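Local coordinates for TetR family Transcriptional regulator (Streptococcus agalactiae 2603V/R, PDB 3KKC), which probably binds DNA as a transcriptional regulator of the TetR family, working as a two-subunit assembly of all-helical chains, at residues A[17-22]-A[59-63]; A[68-73]-A[112-117]; A[129-135]-A[172-177]. All blocks are in the same frame, centred on the assembly; numbering follows the deposited sequence.

How the interactions relate
Helix 57-71 ties the first two contacts together: its early part packs on helix 4-24 in interaction 1, and its end meets helix 107-129 of the C-terminal region in interaction 2. Their centres lie about 17 Å apart and their nearest atoms about 5 Å, without touching. The nickel ion sits beside this helix, bound by His70 of interaction 2 together with His86 and His90, and about 13 Å from the side chain of Tyr18 in interaction 1. Interaction 3 lies at the far end, about 39 Å from interaction 1 and about 23 Å from interaction 2 between centres, where the second subunit comes within reach of the chain's C-terminal end.

Interaction 1: A[17-22]-A[59-63]; sequences IYNAFI and LLKEL
The TetR-type DNA-binding domain is built from a small helical bundle, and here helix 4-24, its first helix, packs against helix 57-71, the helix that leads on to the C-terminal region. The short segments 17-22 and 59-63 cross nearly at right angles (-93°), their axes 11.0 Å apart at closest approach, and the contact is mainly between side chains, with the Phe21 ring also reaching the backbone at Leu59 and Leu60. Phe21 is the centrepiece. With CG anti to the backbone N (chi1 -179°), its ring is thrown straight out from helix 4-24 and lies against Leu59. Leu59 CB stands over the face, 3.7 Å from the Phe21 ring centroid and 16° off the normal, a CH-pi contact. The CD2 methyl of the same leucine covers the root of the ring, 3.5 Å from Phe21 CG. Farther along, Phe21 CE2 meets Leu63 CD2 at 3.8 Å, while Leu60 CD1, from the residue after Leu59, touches Phe21 CZ at 4.1 Å.

Leu63 divides its two methyls. CD2 goes to Phe21; CD1 is shared by Tyr18 and Ile22, lying 3.6 Å from Tyr18 OH and 4.0 Å from Ile22 CD1. The tyrosine hydroxyl itself is hydrogen-bonded to Asp66, one turn on from Leu63, so its polar end is satisfied on the same helix that its ring packs against. At the other end, Ile17 CG2 reaches Leu59 CD2 at 4.1 Å, and Phe49, itself in the predicted helix-turn-helix, touches both residues and joins that motif to the core. Phe21 also packs on Ile33. An apolar core shared by the first helix, the helix-turn-helix and the long connecting helix is characteristic of the TetR-family N-terminal domain.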
loop_
_atom_site.group_PDB
_atom_site.type_symbol
_atom_site.label_atom_id
_atom_site.label_comp_id
_atom_site.label_asym_id
_atom_site.label_seq_id
_atom_site.Cartn_x
_atom_site.Cartn_y
_atom_site.Cartn_z
ATOM N N ILE A 17 18.180 15.892 20.591
ATOM C CA ILE A 17 17.130 14.884 20.579
ATOM C C ILE A 17 16.493 14.811 19.186
ATOM O O ILE A 17 16.443 13.744 18.560
ATOM C CB ILE A 17 16.057 15.227 21.633
ATOM C CG1 ILE A 17 16.715 15.373 23.012
ATOM C CG2 ILE A 17 14.907 14.202 21.613
ATOM C CD1 ILE A 17 15.845 16.088 24.012
ATOM N N TYR A 18 16.021 15.958 18.704
ATOM C CA TYR A 18 15.465 16.062 17.367
ATOM C C TYR A 18 16.364 15.312 16.393
ATOM O O TYR A 18 15.924 14.366 15.754
ATOM C CB TYR A 18 15.348 17.531 16.974
ATOM C CG TYR A 18 14.497 17.822 15.750
ATOM C CD1 TYR A 18 13.142 18.127 15.883
ATOM C CD2 TYR A 18 15.051 17.822 14.468
ATOM C CE1 TYR A 18 12.356 18.403 14.795
ATOM C CE2 TYR A 18 14.261 18.099 13.355
ATOM C CZ TYR A 18 12.907 18.388 13.529
ATOM O OH TYR A 18 12.097 18.674 12.443
ATOM N N ASN A 19 17.630 15.713 16.298
ATOM C CA ASN A 19 18.538 15.111 15.314
ATOM C C ASN A 19 18.736 13.606 15.556
ATOM O O ASN A 19 18.834 12.826 14.603
ATOM C CB ASN A 19 19.895 15.860 15.211
ATOM C CG ASN A 19 19.779 17.268 14.563
ATOM O OD1 ASN A 19 18.819 17.591 13.835
ATOM N ND2 ASN A 19 20.777 18.103 14.831
ATOM N N ALA A 20 18.763 13.201 16.821
ATOM C CA ALA A 20 18.872 11.776 17.179
ATOM C C ALA A 20 17.696 10.959 16.647
ATOM O O ALA A 20 17.859 9.861 16.112
ATOM C CB ALA A 20 18.989 11.608 18.680
ATOM N N PHE A 21 16.505 11.512 16.807
ATOM C CA PHE A 21 15.283 10.879 16.338
ATOM C C PHE A 21 15.325 10.658 14.819
ATOM O O PHE A 21 14.945 9.609 14.328
ATOM C CB PHE A 21 14.104 11.766 16.733
ATOM C CG PHE A 21 12.766 11.234 16.325
ATOM C CD1 PHE A 21 12.304 10.017 16.828
ATOM C CD2 PHE A 21 11.946 11.973 15.500
ATOM C CE1 PHE A 21 11.082 9.546 16.473
ATOM C CE2 PHE A 21 10.696 11.501 15.146
ATOM C CZ PHE A 21 10.266 10.285 15.617
ATOM N N ILE A 22 15.816 11.651 14.085
ATOM C CA ILE A 22 15.946 11.559 12.640
ATOM C C ILE A 22 16.974 10.503 12.216
ATOM O O ILE A 22 16.718 9.707 11.316
ATOM C CB ILE A 22 16.287 12.941 12.035
ATOM C CG1 ILE A 22 15.070 13.872 12.147
ATOM C CG2 ILE A 22 16.721 12.821 10.568
ATOM C CD1 ILE A 22 15.305 15.234 11.531
ATOM N N LEU A 59 7.289 13.825 18.700
ATOM C CA LEU A 59 8.451 14.017 17.828
ATOM C C LEU A 59 8.048 13.727 16.404
ATOM O O LEU A 59 8.420 14.449 15.481
ATOM C CB LEU A 59 9.611 13.086 18.177
ATOM C CG LEU A 59 10.401 13.342 19.449
ATOM C CD1 LEU A 59 9.686 12.653 20.580
ATOM C CD2 LEU A 59 11.810 12.804 19.296
ATOM N N LEU A 60 7.308 12.644 16.224
ATOM C CA LEU A 60 6.827 12.289 14.907
ATOM C C LEU A 60 5.969 13.430 14.381
ATOM O O LEU A 60 6.128 13.880 13.236
ATOM C CB LEU A 60 6.008 11.015 14.969
ATOM C CG LEU A 60 5.790 10.545 13.554
ATOM C CD1 LEU A 60 7.142 10.387 12.920
ATOM C CD2 LEU A 60 5.042 9.246 13.554
ATOM N N LYS A 61 5.070 13.900 15.242
ATOM C CA LYS A 61 4.146 14.975 14.907
ATOM C C LYS A 61 4.927 16.247 14.516
ATOM O O LYS A 61 4.869 16.683 13.366
ATOM C CB LYS A 61 3.195 15.204 16.083
ATOM C CG LYS A 61 2.364 16.478 16.058
ATOM C CD LYS A 61 2.264 17.027 17.499
ATOM C CE LYS A 61 1.229 18.131 17.661
ATOM N NZ LYS A 61 -0.043 17.772 16.969
ATOM N N GLU A 62 5.661 16.822 15.467
ATOM C CA GLU A 62 6.594 17.913 15.180
ATOM C C GLU A 62 7.409 17.693 13.896
ATOM O O GLU A 62 7.341 18.507 12.977
ATOM C CB GLU A 62 7.552 18.125 16.347
ATOM C CG GLU A 62 6.915 18.749 17.565
ATOM C CD GLU A 62 7.925 19.481 18.416
ATOM O OE1 GLU A 62 9.100 19.579 17.982
ATOM O OE2 GLU A 62 7.544 19.961 19.508
ATOM N N LEU A 63 8.171 16.598 13.837
ATOM C CA LEU A 63 8.942 16.265 12.640
ATOM C C LEU A 63 8.099 16.437 11.364
ATOM O O LEU A 63 8.295 17.401 10.639
ATOM C CB LEU A 63 9.572 14.871 12.732
ATOM C CG LEU A 63 10.335 14.394 11.488
ATOM C CD1 LEU A 63 11.379 15.403 11.118
ATOM C CD2 LEU A 63 10.989 13.027 11.690
#

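Interaction 2: A[68-73]-A[112-117]; sequences FHHLFK and RFRSEL. With NI (nickel (II) ion), chain E.
Phe68 and Phe72 both hold CG anti to the carbonyl carbon (chi1 -63° in Phe68), which sends two rings, Phe68 from the last turn of helix 57-71 and Phe72 from just beyond it, toward Phe113 and Glu116. This is the seam of the TetR fold where the helix leaving the DNA-binding domain packs on helix 107-129 of the C-terminal region. The Phe68 ring approaches Phe113 nearly parallel, planes 19° apart, but slid so far that the rings barely overlap; its CZ instead meets Phe113 CB at 3.5 Å. The Phe72 ring takes the aliphatic part of Glu116 over one face, while Phe113 CE1 comes to its edge, 3.8 Å from Phe72 CZ. Leu117 CD2 adds apolar contact beside Phe72.

Alongside the rings lie the charged groups. Bends at chi2 and chi3 fold Arg112 back, its guanidinium almost perpendicular (82°) to the Phe68 ring, with NH1 at the ring's edge. That same NH1 makes a weak hydrogen bond, part of a salt bridge, to Glu116 OE2 at 3.4 Å. Lys73 NZ lies 3.7 Å from Arg112 NH1, a like-charge approach that the nearby Glu116 carboxylate probably offsets. On another side of helix 57-71, His70 binds nickel with His86 and His90 of helix 80-93, its NE2 2.2 Å from the ion.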
loop_
_atom_site.group_PDB
_atom_site.type_symbol
_atom_site.label_atom_id
_atom_site.label_comp_id
_atom_site.label_asym_id
_atom_site.label_seq_id
_atom_site.Cartn_x
_atom_site.Cartn_y
_atom_site.Cartn_z
ATOM N N PHE A 68 6.613 18.704 6.354
ATOM C CA PHE A 68 5.555 19.107 5.437
ATOM C C PHE A 68 5.452 20.632 5.273
ATOM O O PHE A 68 5.004 21.129 4.233
ATOM C CB PHE A 68 4.232 18.457 5.833
ATOM C CG PHE A 68 4.271 16.951 5.731
ATOM C CD1 PHE A 68 5.091 16.339 4.780
ATOM C CD2 PHE A 68 3.499 16.144 6.579
ATOM C CE1 PHE A 68 5.147 14.953 4.672
ATOM C CE2 PHE A 68 3.555 14.758 6.491
ATOM C CZ PHE A 68 4.367 14.147 5.547
ATOM N N HIS A 69 5.874 21.383 6.282
ATOM C CA HIS A 69 5.890 22.812 6.099
ATOM C C HIS A 69 6.947 23.127 5.057
ATOM O O HIS A 69 6.700 23.927 4.166
ATOM C CB HIS A 69 6.167 23.546 7.398
ATOM C CG HIS A 69 6.086 25.033 7.281
ATOM N ND1 HIS A 69 5.005 25.756 7.743
ATOM C CD2 HIS A 69 6.967 25.941 6.792
ATOM C CE1 HIS A 69 5.219 27.044 7.533
ATOM N NE2 HIS A 69 6.402 27.184 6.957
ATOM N N HIS A 70 8.111 22.485 5.131
ATOM C CA HIS A 70 9.139 22.769 4.133
ATOM C C HIS A 70 8.829 22.277 2.711
ATOM O O HIS A 70 9.283 22.878 1.739
ATOM C CB HIS A 70 10.528 22.269 4.524
ATOM C CG HIS A 70 11.586 22.669 3.536
ATOM N ND1 HIS A 70 11.989 23.982 3.374
ATOM C CD2 HIS A 70 12.285 21.947 2.624
ATOM C CE1 HIS A 70 12.902 24.045 2.420
ATOM N NE2 HIS A 70 13.107 22.826 1.952
ATOM N N LEU A 71 8.098 21.176 2.587
ATOM C CA LEU A 71 7.792 20.640 1.263
ATOM C C LEU A 71 6.716 21.448 0.545
ATOM O O LEU A 71 6.891 21.826 -0.602
ATOM C CB LEU A 71 7.367 19.178 1.357
ATOM C CG LEU A 71 8.504 18.189 1.578
ATOM C CD1 LEU A 71 8.050 16.780 1.294
ATOM C CD2 LEU A 71 9.627 18.561 0.662
ATOM N N PHE A 72 5.617 21.742 1.226
ATOM C CA PHE A 72 4.417 22.242 0.558
ATOM C C PHE A 72 4.088 23.658 0.963
ATOM O O PHE A 72 3.940 24.525 0.114
ATOM C CB PHE A 72 3.184 21.386 0.892
ATOM C CG PHE A 72 3.399 19.897 0.783
ATOM C CD1 PHE A 72 3.394 19.263 -0.450
ATOM C CD2 PHE A 72 3.557 19.124 1.921
ATOM C CE1 PHE A 72 3.565 17.884 -0.544
ATOM C CE2 PHE A 72 3.727 17.753 1.832
ATOM C CZ PHE A 72 3.727 17.135 0.600
ATOM N N LYS A 73 3.933 23.871 2.266
ATOM C CA LYS A 73 3.419 25.129 2.795
ATOM C C LYS A 73 4.359 26.286 2.467
ATOM O O LYS A 73 4.330 27.346 3.097
ATOM C CB LYS A 73 3.136 24.997 4.293
ATOM C CG LYS A 73 2.179 23.836 4.604
ATOM C CD LYS A 73 2.465 23.218 5.970
ATOM C CE LYS A 73 2.053 21.747 6.028
ATOM N NZ LYS A 73 2.593 21.048 7.244
ATOM N N ARG A 112 -0.800 11.648 7.007
ATOM C CA ARG A 112 -0.616 13.087 6.938
ATOM C C ARG A 112 0.026 13.521 5.609
ATOM O O ARG A 112 -0.236 14.625 5.110
ATOM C CB ARG A 112 0.150 13.596 8.161
ATOM C CG ARG A 112 -0.771 14.004 9.329
ATOM C CD ARG A 112 -1.451 15.371 9.093
ATOM N NE ARG A 112 -0.567 16.353 8.443
ATOM C CZ ARG A 112 0.560 16.861 8.978
ATOM N NH1 ARG A 112 1.287 17.762 8.306
ATOM N NH2 ARG A 112 0.975 16.477 10.190
ATOM N N PHE A 113 0.825 12.633 5.024
ATOM C CA PHE A 113 1.477 12.922 3.762
ATOM C C PHE A 113 0.448 12.880 2.638
ATOM O O PHE A 113 0.376 13.791 1.819
ATOM C CB PHE A 113 2.611 11.936 3.517
ATOM C CG PHE A 113 3.271 12.073 2.174
ATOM C CD1 PHE A 113 3.790 13.296 1.747
ATOM C CD2 PHE A 113 3.409 10.969 1.345
ATOM C CE1 PHE A 113 4.414 13.413 0.491
ATOM C CE2 PHE A 113 4.042 11.083 0.099
ATOM C CZ PHE A 113 4.544 12.303 -0.321
ATOM N N ARG A 114 -0.376 11.841 2.602
ATOM C CA ARG A 114 -1.393 11.783 1.571
ATOM C C ARG A 114 -2.289 13.009 1.685
ATOM O O ARG A 114 -2.778 13.521 0.686
ATOM C CB ARG A 114 -2.208 10.496 1.649
ATOM C CG ARG A 114 -3.047 10.233 0.401
ATOM C CD ARG A 114 -3.317 8.734 0.206
ATOM N NE ARG A 114 -4.072 8.452 -1.019
ATOM C CZ ARG A 114 -5.183 9.096 -1.387
ATOM N NH1 ARG A 114 -5.675 10.077 -0.631
ATOM N NH2 ARG A 114 -5.816 8.758 -2.504
ATOM N N SER A 115 -2.485 13.503 2.897
ATOM C CA SER A 115 -3.374 14.637 3.088
ATOM C C SER A 115 -2.784 15.950 2.588
ATOM O O SER A 115 -3.513 16.847 2.174
ATOM C CB SER A 115 -3.788 14.761 4.552
ATOM O OG SER A 115 -4.394 16.018 4.796
ATOM N N GLU A 116 -1.465 16.075 2.626
ATOM C CA GLU A 116 -0.826 17.279 2.096
ATOM C C GLU A 116 -0.906 17.288 0.569
ATOM O O GLU A 116 -1.277 18.298 -0.035
ATOM C CB GLU A 116 0.619 17.406 2.591
ATOM C CG GLU A 116 0.729 17.568 4.107
ATOM C CD GLU A 116 0.221 18.920 4.605
ATOM O OE1 GLU A 116 0.495 19.949 3.933
ATOM O OE2 GLU A 116 -0.438 18.951 5.676
ATOM N N LEU A 117 -0.568 16.153 -0.041
ATOM C CA LEU A 117 -0.804 15.923 -1.462
ATOM C C LEU A 117 -2.212 16.324 -1.891
ATOM O O LEU A 117 -2.381 16.959 -2.914
ATOM C CB LEU A 117 -0.536 14.465 -1.816
ATOM C CG LEU A 117 0.925 14.007 -1.687
ATOM C CD1 LEU A 117 1.041 12.485 -1.838
ATOM C CD2 LEU A 117 1.794 14.719 -2.714
HETATM NI NI NI E . 14.240 22.040 0.250
#

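Interaction 3: A[129-135]-A[172-177]; sequences YITKVDI and LTMVER
Tyr129, at the end of helix 107-129, gives its carbonyl to the backbone N-H of Arg177, with Tyr129 O 2.9 Å from Arg177 N. Its ring packs beside Leu172 of helix 164-175, though the two are modelled too close for the detail to be trusted. From here the chain turns into the loop before helix 137-157, and the C-terminal residues of the TetR regulatory domain run out along it. Ile130 turns inward to Leu140 and Leu144 of helix 137-157, and its CD1 touches Arg177 CB at 3.9 Å. At Thr131, CB and CG2 pass beside the Arg177 carbonyl oxygen.

The arginine side chain then follows the loop. Its first torsion, near 180°, carries it away from helix 164-175 and brings the guanidinium under Lys132, whose CG covers one face, 3.4 Å above the plane. Asp134 meets the guanidinium end-on, the two planes only 20° apart, each oxygen using its syn lone pair. Asp134 OD2 lies 3.1 Å from Arg177 NH2; OD1 pairs with NH1 at a modelled separation that is doubtfully short. The carboxylate fixes the rotation of the flat group. Around the site the second subunit closes in: its Met174 packs on Ile135, and its own Arg177 lies against this one, placing the contact at the dimer interface. Ile135 completes an aliphatic sandwich that fixes the guanidinium's tilt, its CD1 3.7 Å above the plane on the face opposite Lys132 CG.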
loop_
_atom_site.group_PDB
_atom_site.type_symbol
_atom_site.label_atom_id
_atom_site.label_comp_id
_atom_site.label_asym_id
_atom_site.label_seq_id
_atom_site.Cartn_x
_atom_site.Cartn_y
_atom_site.Cartn_z
ATOM N N TYR A 129 -3.294 19.008 -15.752
ATOM C CA TYR A 129 -2.825 17.849 -16.519
ATOM C C TYR A 129 -3.939 16.988 -17.118
ATOM O O TYR A 129 -3.709 16.218 -18.055
ATOM C CB TYR A 129 -1.841 17.010 -15.690
ATOM C CG TYR A 129 -0.531 17.701 -15.570
ATOM C CD1 TYR A 129 -0.421 18.841 -14.795
ATOM C CD2 TYR A 129 0.583 17.266 -16.271
ATOM C CE1 TYR A 129 0.753 19.519 -14.690
ATOM C CE2 TYR A 129 1.783 17.951 -16.183
ATOM C CZ TYR A 129 1.859 19.079 -15.376
ATOM O OH TYR A 129 3.023 19.801 -15.239
ATOM N N ILE A 130 -5.141 17.133 -16.577
ATOM C CA ILE A 130 -6.275 16.348 -17.023
ATOM C C ILE A 130 -7.236 17.247 -17.764
ATOM O O ILE A 130 -7.869 18.114 -17.170
ATOM C CB ILE A 130 -7.015 15.719 -15.842
ATOM C CG1 ILE A 130 -6.044 14.883 -14.999
ATOM C CG2 ILE A 130 -8.220 14.903 -16.331
ATOM C CD1 ILE A 130 -5.340 13.816 -15.782
ATOM N N THR A 131 -7.354 17.031 -19.067
ATOM C CA THR A 131 -8.119 17.936 -19.908
ATOM C C THR A 131 -9.542 17.452 -20.184
ATOM O O THR A 131 -10.468 18.263 -20.246
ATOM C CB THR A 131 -7.374 18.223 -21.222
ATOM O OG1 THR A 131 -7.125 19.626 -21.309
ATOM C CG2 THR A 131 -8.193 17.771 -22.430
ATOM N N LYS A 132 -9.705 16.138 -20.342
ATOM C CA LYS A 132 -11.014 15.528 -20.605
ATOM C C LYS A 132 -11.892 15.594 -19.358
ATOM O O LYS A 132 -11.430 15.952 -18.268
ATOM C CB LYS A 132 -10.838 14.068 -21.037
ATOM C CG LYS A 132 -9.829 13.833 -22.186
ATOM C CD LYS A 132 -10.486 14.001 -23.564
ATOM C CE LYS A 132 -9.986 12.968 -24.607
ATOM N NZ LYS A 132 -10.689 13.070 -25.957
ATOM N N VAL A 133 -13.164 15.259 -19.504
ATOM C CA VAL A 133 -14.031 15.153 -18.328
ATOM C C VAL A 133 -15.043 14.042 -18.475
ATOM O O VAL A 133 -16.199 14.201 -18.094
ATOM C CB VAL A 133 -14.794 16.455 -18.041
ATOM C CG1 VAL A 133 -13.832 17.536 -17.524
ATOM C CG2 VAL A 133 -15.548 16.908 -19.293
ATOM N N ASP A 134 -14.607 12.919 -19.031
ATOM C CA ASP A 134 -15.480 11.757 -19.176
ATOM C C ASP A 134 -15.139 10.704 -18.129
ATOM O O ASP A 134 -15.685 9.610 -18.151
ATOM C CB ASP A 134 -15.355 11.151 -20.576
ATOM C CG ASP A 134 -13.918 10.749 -20.909
ATOM O OD1 ASP A 134 -12.981 11.419 -20.401
ATOM O OD2 ASP A 134 -13.733 9.770 -21.676
ATOM N N ILE A 135 -14.204 11.028 -17.237
ATOM C CA ILE A 135 -13.933 10.187 -16.077
ATOM C C ILE A 135 -14.389 10.944 -14.840
ATOM O O ILE A 135 -14.029 12.110 -14.675
ATOM C CB ILE A 135 -12.451 9.844 -15.950
ATOM C CG1 ILE A 135 -11.986 9.087 -17.183
ATOM C CG2 ILE A 135 -12.221 8.985 -14.740
ATOM C CD1 ILE A 135 -10.525 8.723 -17.147
ATOM N N LEU A 172 4.059 12.298 -15.390
ATOM C CA LEU A 172 3.134 13.275 -15.950
ATOM C C LEU A 172 2.602 12.834 -17.320
ATOM O O LEU A 172 1.431 13.055 -17.644
ATOM C CB LEU A 172 3.819 14.634 -16.048
ATOM C CG LEU A 172 3.377 15.751 -15.089
ATOM C CD1 LEU A 172 2.454 15.296 -13.923
ATOM C CD2 LEU A 172 4.587 16.534 -14.563
ATOM N N THR A 173 3.452 12.200 -18.123
ATOM C CA THR A 173 2.996 11.718 -19.420
ATOM C C THR A 173 2.055 10.524 -19.216
ATOM O O THR A 173 1.061 10.370 -19.934
ATOM C CB THR A 173 4.168 11.377 -20.383
ATOM O OG1 THR A 173 5.007 10.386 -19.787
ATOM C CG2 THR A 173 5.012 12.625 -20.687
HETATM N N MSE A 174 2.348 9.696 -18.213
HETATM C CA MSE A 174 1.506 8.537 -17.915
HETATM C C MSE A 174 0.094 8.912 -17.506
HETATM O O MSE A 174 -0.845 8.179 -17.800
HETATM C CB MSE A 174 2.126 7.651 -16.845
HETATM C CG MSE A 174 3.049 6.594 -17.395
HETATM SE SE MSE A 174 2.234 5.692 -18.908
HETATM C CE MSE A 174 0.769 4.778 -17.975
ATOM N N VAL A 175 -0.054 10.055 -16.845
ATOM C CA VAL A 175 -1.353 10.451 -16.307
ATOM C C VAL A 175 -2.102 11.498 -17.121
ATOM O O VAL A 175 -3.324 11.557 -17.069
ATOM C CB VAL A 175 -1.218 10.974 -14.878
ATOM C CG1 VAL A 175 -0.660 9.885 -13.986
ATOM C CG2 VAL A 175 -0.327 12.192 -14.849
ATOM N N GLU A 176 -1.373 12.325 -17.862
ATOM C CA GLU A 176 -1.986 13.439 -18.581
ATOM C C GLU A 176 -3.133 12.969 -19.464
ATOM O O GLU A 176 -3.064 11.894 -20.069
ATOM C CB GLU A 176 -0.970 14.130 -19.465
ATOM C CG GLU A 176 -1.324 13.969 -20.916
ATOM C CD GLU A 176 -0.121 14.068 -21.814
ATOM O OE1 GLU A 176 0.320 15.218 -22.078
ATOM O OE2 GLU A 176 0.367 12.992 -22.255
ATOM N N ARG A 177 -4.168 13.798 -19.558
ATOM C CA ARG A 177 -5.400 13.420 -20.238
ATOM C C ARG A 177 -6.240 14.635 -20.592
ATOM O O ARG A 177 -6.138 15.166 -21.700
ATOM C CB ARG A 177 -6.207 12.461 -19.358
ATOM C CG ARG A 177 -7.480 11.992 -19.983
ATOM C CD ARG A 177 -7.799 10.551 -19.604
ATOM N NE ARG A 177 -8.636 9.935 -20.632
ATOM C CZ ARG A 177 -9.905 10.263 -20.852
ATOM N NH1 ARG A 177 -10.485 11.193 -20.101
ATOM N NH2 ARG A 177 -10.589 9.665 -21.818
#